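Local coordinates for hypothetical protein TA0175 (PDB 1L6R), which catalyses the magnesium-dependent dephosphorylation of 2-phosphoglycolate to glycolate and, less efficiently, releases phosphate from inorganic pyrophosphate, at residues A[5-19]-A[213-226]. The protein carries 1 engineered substitution. Residues are numbered along the deposited sequence; the frame is centred on the assembly and turned at random. Where two conformers were deposited one is given.
Sequences IRLAAIDVDGNLTDR and YGEEIGQIFKHFEL. Engineered in segment 5-19: Asn15 (natural residue Thr). With CA (calcium ion), chain C; CA (calcium ion), chain D.
Ala8, Ile10 and Leu16 meet the C-terminal helix 215-223, and Ile5 meets Phe224 and Leu226 just beyond its end; the helix lies nearly antiparallel (160°) to strand 7-11, a central strand of the Rossmann-like HAD sheet. Apolar packing comes first. Ile5 lays CD1 over one face of the Phe224 ring, 3.5 Å from CG, while its CG2 branch, anti to the backbone N, meets Leu226 CD1. Ala8 CB and Ile10 CD1 approach the Phe221 ring obliquely. The Leu16 and Ile217 side chains cross at about a right angle, with Leu16 CD2 3.7 Å from Ile217 CG1, and Ala27 of helix 25-36 touches both.

Polar contacts gather at the catalytic end. CA-H...O contacts join Gly214 CA to Asn15 O (3.3 Å) and Tyr213 CA to Thr17 O. Glu216, bent at chi2 (-93°), turns its carboxylate back to accept from Gly214 N at OE1 (2.8 Å), while a water probably donates to OE2, beside engineered Asn15. At the C-terminal end of strand 7-11, Asp11, the nucleophile, binds one calcium ion through OD2 with Asp177, Asn180 and Asp181; Gly14 O and Asp177 bind a second. Asp11 OD1 caps helix 12-15, accepting from Gly14 N above the carboxylate plane.

At the outer end, Arg19 CG makes a CH-pi contact with Tyr213, 3.6 Å from the ring centroid.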
ATOM      1  N   ILE A   5      22.199  -2.342  -1.347  1.00 22.81           N
ATOM      2  CA  ILE A   5      21.408  -1.233  -0.826  1.00 20.04           C
ATOM      3  C   ILE A   5      22.063   0.102  -1.168  1.00 18.40           C
ATOM      4  O   ILE A   5      23.217   0.353  -0.807  1.00 19.55           O
ATOM      5  CB  ILE A   5      21.249  -1.351   0.704  1.00 18.57           C
ATOM      6  CG1 ILE A   5      20.445  -2.611   1.042  1.00 19.72           C
ATOM      7  CG2 ILE A   5      20.582  -0.094   1.262  1.00 18.55           C
ATOM      8  CD1 ILE A   5      20.474  -2.974   2.503  1.00 22.22           C
ATOM      9  N   ARG A   6      21.320   0.953  -1.868  1.00 17.14           N
ATOM     10  CA  ARG A   6      21.818   2.262  -2.268  1.00 17.83           C
ATOM     11  C   ARG A   6      21.118   3.406  -1.548  1.00 16.54           C
ATOM     12  O   ARG A   6      21.638   4.515  -1.481  1.00 17.19           O
ATOM     13  CB  ARG A   6      21.649   2.445  -3.777  1.00 19.40           C
ATOM     14  CG  ARG A   6      22.478   1.473  -4.599  0.92 24.29           C
ATOM     15  CD  ARG A   6      22.084   1.495  -6.063  0.62 27.74           C
ATOM     16  NE  ARG A   6      22.276   2.803  -6.681  0.77 31.27           N
ATOM     17  CZ  ARG A   6      21.942   3.083  -7.935  0.90 33.00           C
ATOM     18  NH1 ARG A   6      21.401   2.144  -8.700  0.80 34.38           N
ATOM     19  NH2 ARG A   6      22.147   4.299  -8.425  0.68 34.52           N
ATOM     20  N   LEU A   7      19.940   3.131  -1.000  1.00 14.64           N
ATOM     21  CA  LEU A   7      19.185   4.168  -0.319  1.00 13.71           C
ATOM     22  C   LEU A   7      18.433   3.599   0.870  1.00 14.27           C
ATOM     23  O   LEU A   7      17.907   2.483   0.799  1.00 13.73           O
ATOM     24  CB  LEU A   7      18.203   4.812  -1.307  1.00 14.55           C
ATOM     25  CG  LEU A   7      17.345   5.982  -0.804  1.00 14.48           C
ATOM     26  CD1 LEU A   7      17.031   6.905  -1.966  1.00 16.12           C
ATOM     27  CD2 LEU A   7      16.060   5.471  -0.145  1.00 15.14           C
ATOM     28  N   ALA A   8      18.414   4.361   1.962  1.00 12.96           N
ATOM     29  CA  ALA A   8      17.684   3.968   3.164  1.00 13.30           C
ATOM     30  C   ALA A   8      16.670   5.056   3.504  1.00 13.38           C
ATOM     31  O   ALA A   8      17.008   6.239   3.574  1.00 13.84           O
ATOM     32  CB  ALA A   8      18.637   3.761   4.338  1.00 13.94           C
ATOM     33  N   ALA A   9      15.419   4.644   3.695  1.00 12.58           N
ATOM     34  CA  ALA A   9      14.342   5.566   4.053  1.00 11.97           C
ATOM     35  C   ALA A   9      14.020   5.249   5.508  1.00 11.57           C
ATOM     36  O   ALA A   9      13.651   4.121   5.844  1.00 11.99           O
ATOM     37  CB  ALA A   9      13.129   5.342   3.159  1.00 12.99           C
ATOM     38  N   ILE A  10      14.153   6.255   6.363  1.00 11.19           N
ATOM     39  CA  ILE A  10      13.979   6.074   7.796  1.00 11.55           C
ATOM     40  C   ILE A  10      12.884   6.907   8.448  1.00 11.39           C
ATOM     41  O   ILE A  10      12.780   8.110   8.201  1.00 12.09           O
ATOM     42  CB  ILE A  10      15.309   6.413   8.516  1.00 12.79           C
ATOM     43  CG1 ILE A  10      16.474   5.672   7.851  1.00 13.76           C
ATOM     44  CG2 ILE A  10      15.215   6.065   9.993  1.00 12.38           C
ATOM     45  CD1 ILE A  10      17.837   6.049   8.406  1.00 14.32           C
ATOM     46  N   ASP A  11      12.092   6.244   9.294  1.00 11.20           N
ATOM     47  CA  ASP A  11      11.014   6.858  10.074  1.00 10.81           C
ATOM     48  C   ASP A  11      11.698   7.646  11.196  1.00 10.97           C
ATOM     49  O   ASP A  11      12.294   7.065  12.111  1.00 12.45           O
ATOM     50  CB  ASP A  11      10.142   5.731  10.630  1.00 11.21           C
ATOM     51  CG  ASP A  11       9.172   6.185  11.681  1.00 13.11           C
ATOM     52  OD1 ASP A  11       8.937   7.399  11.853  1.00 14.52           O
ATOM     53  OD2 ASP A  11       8.642   5.275  12.340  1.00 13.55           O
ATOM     54  N   VAL A  12      11.614   8.967  11.121  1.00 11.17           N
ATOM     55  CA  VAL A  12      12.267   9.828  12.102  1.00 11.95           C
ATOM     56  C   VAL A  12      11.818   9.618  13.539  1.00 12.66           C
ATOM     57  O   VAL A  12      12.621   9.294  14.421  1.00 13.43           O
ATOM     58  CB  VAL A  12      12.042  11.326  11.754  1.00 11.95           C
ATOM     59  CG1 VAL A  12      12.560  12.227  12.873  1.00 12.90           C
ATOM     60  CG2 VAL A  12      12.748  11.668  10.447  1.00 13.59           C
ATOM     61  N   ASP A  13      10.528   9.776  13.774  0.58 12.91           N
ATOM     62  CA  ASP A  13      10.008   9.653  15.121  0.50 13.08           C
ATOM     63  C   ASP A  13      10.024   8.243  15.669  0.46 12.06           C
ATOM     64  O   ASP A  13      10.190   8.037  16.873  0.26 13.01           O
ATOM     65  CB  ASP A  13       8.619  10.250  15.144  0.36 13.96           C
ATOM     66  CG  ASP A  13       8.595  11.596  14.473  0.62 14.10           C
ATOM     67  OD1 ASP A  13       8.256  11.676  13.271  0.73 14.32           O
ATOM     68  OD2 ASP A  13       8.963  12.579  15.144  0.48 14.46           O
ATOM     69  N   GLY A  14       9.867   7.267  14.787  1.00 11.53           N
ATOM     70  CA  GLY A  14       9.886   5.893  15.228  1.00 11.28           C
ATOM     71  C   GLY A  14      11.246   5.284  15.490  1.00 11.55           C
ATOM     72  O   GLY A  14      11.359   4.425  16.359  1.00 13.19           O
ATOM     73  N   ASN A  15      12.280   5.759  14.802  1.00 11.04           N
ATOM     74  CA  ASN A  15      13.601   5.135  14.896  1.00 10.87           C
ATOM     75  C   ASN A  15      14.808   5.993  15.208  1.00 11.90           C
ATOM     76  O   ASN A  15      15.875   5.449  15.469  1.00 11.49           O
ATOM     77  CB  ASN A  15      13.879   4.418  13.577  1.00 10.69           C
ATOM     78  CG  ASN A  15      12.884   3.323  13.294  1.00 12.10           C
ATOM     79  OD1 ASN A  15      13.024   2.193  13.780  1.00 14.84           O
ATOM     80  ND2 ASN A  15      11.848   3.650  12.528  1.00 13.23           N
ATOM     81  N   LEU A  16      14.667   7.311  15.164  1.00 11.22           N
ATOM     82  CA  LEU A  16      15.823   8.168  15.411  1.00 11.64           C
ATOM     83  C   LEU A  16      15.767   8.901  16.729  1.00 11.18           C
ATOM     84  O   LEU A  16      16.608   9.752  16.991  1.00 12.28           O
ATOM     85  CB  LEU A  16      15.977   9.186  14.268  1.00 11.15           C
ATOM     86  CG  LEU A  16      16.162   8.592  12.871  1.00 11.54           C
ATOM     87  CD1 LEU A  16      16.382   9.710  11.859  1.00 12.41           C
ATOM     88  CD2 LEU A  16      17.368   7.649  12.870  1.00 13.04           C
ATOM     89  N   THR A  17      14.795   8.569  17.572  1.00 11.40           N
ATOM     90  CA  THR A  17      14.648   9.259  18.845  1.00 12.08           C
ATOM     91  C   THR A  17      14.722   8.351  20.062  1.00 12.07           C
ATOM     92  O   THR A  17      14.527   7.136  19.960  1.00 13.02           O
ATOM     93  CB  THR A  17      13.315  10.043  18.890  1.00 12.14           C
ATOM     94  OG1 THR A  17      12.208   9.132  18.786  1.00 14.95           O
ATOM     95  CG2 THR A  17      13.245  11.036  17.735  1.00 13.56           C
ATOM     96  N   ASP A  18      15.020   8.937  21.216  1.00 12.44           N
ATOM     97  CA  ASP A  18      15.092   8.138  22.432  1.00 13.50           C
ATOM     98  C   ASP A  18      13.758   8.165  23.160  1.00 13.85           C
ATOM     99  O   ASP A  18      12.762   8.641  22.614  1.00 13.83           O
ATOM    100  CB  ASP A  18      16.238   8.615  23.345  1.00 15.30           C
ATOM    101  CG  ASP A  18      16.048  10.027  23.880  1.00 14.89           C
ATOM    102  OD1 ASP A  18      14.909  10.546  23.902  1.00 14.76           O
ATOM    103  OD2 ASP A  18      17.064  10.613  24.313  1.00 17.18           O
ATOM    104  N   ARG A  19      13.739   7.649  24.385  1.00 17.06           N
ATOM    105  CA  ARG A  19      12.519   7.581  25.188  1.00 19.06           C
ATOM    106  C   ARG A  19      11.837   8.922  25.409  1.00 18.38           C
ATOM    107  O   ARG A  19      10.629   8.981  25.636  1.00 18.99           O
ATOM    108  CB  ARG A  19      12.828   6.975  26.560  1.00 21.73           C
ATOM    109  CG  ARG A  19      13.054   5.479  26.587  0.49 26.46           C
ATOM    110  CD  ARG A  19      13.709   5.065  27.905  0.91 30.17           C
ATOM    111  NE  ARG A  19      13.387   5.982  29.000  0.63 33.01           N
ATOM    112  CZ  ARG A  19      12.224   6.023  29.644  0.59 34.61           C
ATOM    113  NH1 ARG A  19      11.247   5.193  29.316  0.44 36.48           N
ATOM    114  NH2 ARG A  19      12.036   6.902  30.621  0.86 35.50           N
ATOM    115  N   TYR A 213      15.627   2.820  20.148  1.00 13.42           N
ATOM    116  CA  TYR A 213      15.850   4.220  20.490  1.00 13.16           C
ATOM    117  C   TYR A 213      17.022   4.893  19.789  1.00 13.64           C
ATOM    118  O   TYR A 213      17.702   5.756  20.354  1.00 14.24           O
ATOM    119  CB  TYR A 213      15.955   4.351  22.017  1.00 14.37           C
ATOM    120  CG  TYR A 213      14.642   4.052  22.725  1.00 14.85           C
ATOM    121  CD1 TYR A 213      13.495   4.802  22.460  1.00 15.45           C
ATOM    122  CD2 TYR A 213      14.551   3.023  23.669  1.00 16.87           C
ATOM    123  CE1 TYR A 213      12.288   4.541  23.117  1.00 14.43           C
ATOM    124  CE2 TYR A 213      13.347   2.751  24.331  1.00 17.71           C
ATOM    125  CZ  TYR A 213      12.221   3.516  24.049  1.00 17.46           C
ATOM    126  OH  TYR A 213      11.028   3.251  24.694  1.00 19.66           O
ATOM    127  N   GLY A 214      17.235   4.496  18.541  1.00 13.51           N
ATOM    128  CA  GLY A 214      18.299   5.069  17.743  1.00 12.95           C
ATOM    129  C   GLY A 214      19.517   4.187  17.622  1.00 12.83           C
ATOM    130  O   GLY A 214      20.267   4.294  16.657  1.00 13.43           O
ATOM    131  N   GLU A 215      19.710   3.303  18.595  1.00 13.03           N
ATOM    132  CA  GLU A 215      20.869   2.423  18.569  1.00 13.86           C
ATOM    133  C   GLU A 215      20.743   1.304  17.547  1.00 13.73           C
ATOM    134  O   GLU A 215      21.720   0.617  17.250  1.00 15.20           O
ATOM    135  CB  GLU A 215      21.147   1.868  19.972  1.00 16.36           C
ATOM    136  CG  GLU A 215      21.577   2.973  20.926  1.00 19.82           C
ATOM    137  CD  GLU A 215      22.257   2.478  22.182  1.00 23.89           C
ATOM    138  OE1 GLU A 215      22.618   3.334  23.018  1.00 24.35           O
ATOM    139  OE2 GLU A 215      22.437   1.250  22.330  1.00 27.14           O
ATOM    140  N   GLU A 216      19.552   1.129  16.982  1.00 13.16           N
ATOM    141  CA  GLU A 216      19.378   0.095  15.968  1.00 12.94           C
ATOM    142  C   GLU A 216      19.972   0.543  14.633  1.00 13.43           C
ATOM    143  O   GLU A 216      20.335  -0.287  13.804  1.00 13.66           O
ATOM    144  CB  GLU A 216      17.888  -0.248  15.760  1.00 12.47           C
ATOM    145  CG  GLU A 216      17.042   0.826  15.069  1.00 14.48           C
ATOM    146  CD  GLU A 216      16.357   1.744  16.053  1.00 13.17           C
ATOM    147  OE1 GLU A 216      16.986   2.117  17.062  1.00 13.36           O
ATOM    148  OE2 GLU A 216      15.178   2.105  15.803  1.00 13.90           O
ATOM    149  N   ILE A 217      20.096   1.851  14.427  1.00 12.73           N
ATOM    150  CA  ILE A 217      20.603   2.342  13.152  1.00 12.59           C
ATOM    151  C   ILE A 217      22.005   1.825  12.839  1.00 12.83           C
ATOM    152  O   ILE A 217      22.247   1.283  11.753  1.00 14.30           O
ATOM    153  CB  ILE A 217      20.567   3.889  13.105  1.00 12.88           C
ATOM    154  CG1 ILE A 217      19.133   4.382  13.373  1.00 13.55           C
ATOM    155  CG2 ILE A 217      21.075   4.377  11.763  1.00 14.94           C
ATOM    156  CD1 ILE A 217      18.075   3.824  12.424  1.00 14.42           C
ATOM    157  N   GLY A 218      22.909   1.966  13.804  1.00 14.11           N
ATOM    158  CA  GLY A 218      24.268   1.496  13.611  1.00 14.51           C
ATOM    159  C   GLY A 218      24.338  -0.004  13.386  1.00 14.15           C
ATOM    160  O   GLY A 218      25.049  -0.469  12.490  1.00 14.75           O
ATOM    161  N   GLN A 219      23.606  -0.781  14.179  1.00 14.74           N
ATOM    162  CA  GLN A 219      23.660  -2.231  13.999  1.00 14.67           C
ATOM    163  C   GLN A 219      23.063  -2.663  12.664  1.00 15.12           C
ATOM    164  O   GLN A 219      23.562  -3.587  12.025  1.00 16.34           O
ATOM    165  CB  GLN A 219      22.953  -2.961  15.137  1.00 14.41           C
ATOM    166  CG  GLN A 219      23.190  -4.472  15.061  1.00 14.39           C
ATOM    167  CD  GLN A 219      22.391  -5.258  16.068  1.00 16.50           C
ATOM    168  OE1 GLN A 219      21.192  -5.044  16.226  1.00 16.43           O
ATOM    169  NE2 GLN A 219      23.045  -6.199  16.741  1.00 15.52           N
ATOM    170  N   ILE A 220      21.984  -2.000  12.251  1.00 13.93           N
ATOM    171  CA  ILE A 220      21.343  -2.306  10.979  1.00 13.45           C
ATOM    172  C   ILE A 220      22.302  -2.010   9.830  1.00 14.18           C
ATOM    173  O   ILE A 220      22.483  -2.841   8.946  1.00 15.57           O
ATOM    174  CB  ILE A 220      20.037  -1.482  10.801  1.00 13.64           C
ATOM    175  CG1 ILE A 220      18.959  -2.016  11.744  1.00 13.83           C
ATOM    176  CG2 ILE A 220      19.568  -1.533   9.356  1.00 14.12           C
ATOM    177  CD1 ILE A 220      17.757  -1.088  11.855  1.00 13.34           C
ATOM    178  N   PHE A 221      22.917  -0.830   9.847  1.00 15.88           N
ATOM    179  CA  PHE A 221      23.847  -0.462   8.785  1.00 15.38           C
ATOM    180  C   PHE A 221      25.027  -1.437   8.733  1.00 16.79           C
ATOM    181  O   PHE A 221      25.445  -1.850   7.647  1.00 17.75           O
ATOM    182  CB  PHE A 221      24.356   0.976   8.987  1.00 15.52           C
ATOM    183  CG  PHE A 221      23.336   2.049   8.649  1.00 14.67           C
ATOM    184  CD1 PHE A 221      22.165   1.746   7.952  1.00 14.02           C
ATOM    185  CD2 PHE A 221      23.578   3.376   8.999  1.00 13.81           C
ATOM    186  CE1 PHE A 221      21.246   2.752   7.607  1.00 14.58           C
ATOM    187  CE2 PHE A 221      22.668   4.396   8.657  1.00 14.51           C
ATOM    188  CZ  PHE A 221      21.506   4.082   7.961  1.00 14.34           C
ATOM    189  N   LYS A 222      25.550  -1.810   9.895  1.00 17.00           N
ATOM    190  CA  LYS A 222      26.671  -2.753   9.941  1.00 19.32           C
ATOM    191  C   LYS A 222      26.245  -4.089   9.356  1.00 19.53           C
ATOM    192  O   LYS A 222      26.981  -4.703   8.584  1.00 20.79           O
ATOM    193  CB  LYS A 222      27.146  -2.965  11.375  1.00 20.89           C
ATOM    194  CG  LYS A 222      27.884  -1.781  11.965  0.79 23.41           C
ATOM    195  CD  LYS A 222      28.290  -2.057  13.403  0.87 26.22           C
ATOM    196  CE  LYS A 222      29.045  -0.880  13.995  0.22 28.56           C
ATOM    197  NZ  LYS A 222      28.239   0.369  13.939  0.71 30.39           N
ATOM    198  N   HIS A 223      25.055  -4.544   9.724  1.00 18.61           N
ATOM    199  CA  HIS A 223      24.557  -5.811   9.216  1.00 19.16           C
ATOM    200  C   HIS A 223      24.532  -5.846   7.689  1.00 19.28           C
ATOM    201  O   HIS A 223      24.894  -6.854   7.078  1.00 20.62           O
ATOM    202  CB  HIS A 223      23.155  -6.088   9.759  1.00 19.39           C
ATOM    203  CG  HIS A 223      22.556  -7.362   9.254  1.00 21.32           C
ATOM    204  ND1 HIS A 223      21.671  -7.405   8.199  1.00 20.19           N
ATOM    205  CD2 HIS A 223      22.743  -8.646   9.643  1.00 20.78           C
ATOM    206  CE1 HIS A 223      21.336  -8.661   7.960  1.00 20.81           C
ATOM    207  NE2 HIS A 223      21.972  -9.433   8.821  1.00 22.67           N
ATOM    208  N   PHE A 224      24.103  -4.749   7.072  1.00 19.05           N
ATOM    209  CA  PHE A 224      24.032  -4.674   5.621  1.00 19.60           C
ATOM    210  C   PHE A 224      25.321  -4.143   4.978  1.00 20.42           C
ATOM    211  O   PHE A 224      25.335  -3.776   3.804  1.00 20.63           O
ATOM    212  CB  PHE A 224      22.831  -3.813   5.214  1.00 19.59           C
ATOM    213  CG  PHE A 224      21.503  -4.470   5.481  1.00 19.92           C
ATOM    214  CD1 PHE A 224      21.106  -5.589   4.751  1.00 21.16           C
ATOM    215  CD2 PHE A 224      20.655  -3.983   6.470  1.00 18.45           C
ATOM    216  CE1 PHE A 224      19.886  -6.214   5.001  1.00 21.27           C
ATOM    217  CE2 PHE A 224      19.434  -4.597   6.730  1.00 19.77           C
ATOM    218  CZ  PHE A 224      19.045  -5.716   5.994  1.00 20.26           C
ATOM    219  N   GLU A 225      26.395  -4.112   5.761  1.00 21.29           N
ATOM    220  CA  GLU A 225      27.700  -3.647   5.286  1.00 24.35           C
ATOM    221  C   GLU A 225      27.639  -2.235   4.711  1.00 24.09           C
ATOM    222  O   GLU A 225      28.252  -1.942   3.680  1.00 24.13           O
ATOM    223  CB  GLU A 225      28.249  -4.606   4.224  1.00 27.05           C
ATOM    224  CG  GLU A 225      28.396  -6.044   4.699  0.79 32.94           C
ATOM    225  CD  GLU A 225      28.976  -6.951   3.629  0.59 35.53           C
ATOM    226  OE1 GLU A 225      28.410  -6.996   2.516  0.61 37.29           O
ATOM    227  OE2 GLU A 225      29.995  -7.620   3.902  0.48 37.95           O
ATOM    228  N   LEU A 226      26.904  -1.357   5.387  1.00 22.00           N
ATOM    229  CA  LEU A 226      26.758   0.024   4.946  1.00 23.28           C
ATOM    230  C   LEU A 226      27.623   0.951   5.793  1.00 24.09           C
ATOM    231  O   LEU A 226      27.782   2.125   5.469  1.00 24.50           O
ATOM    232  CB  LEU A 226      25.288   0.451   5.035  1.00 22.04           C
ATOM    233  CG  LEU A 226      24.325  -0.322   4.125  1.00 22.24           C
ATOM    234  CD1 LEU A 226      22.885   0.060   4.438  1.00 21.65           C
ATOM    235  CD2 LEU A 226      24.654  -0.019   2.668  1.00 22.51           C
TER
HETATM  236 CA    CA C 901       6.471   4.450  12.905  1.00 12.71          CA
HETATM  237 CA    CA D 902       9.766   3.779  18.240  1.00 11.43          CA
HETATM  238  O   HOH W   1      24.013  -3.658   0.690  1.00 36.02           O
HETATM  239  O   HOH W   2       6.097   6.959  12.091  1.00 16.36           O
HETATM  240  O   HOH W   3      10.740   6.105  18.617  1.00 13.44           O
HETATM  241  O   HOH W   4      13.902   3.072  18.009  1.00 13.16           O
HETATM  242  O   HOH W   5       5.648   5.686  14.910  1.00 16.67           O
HETATM  243  O   HOH W   6       7.782   5.279  18.723  1.00 16.49           O
HETATM  244  O   HOH W   7      11.496   2.050  18.187  1.00 14.36           O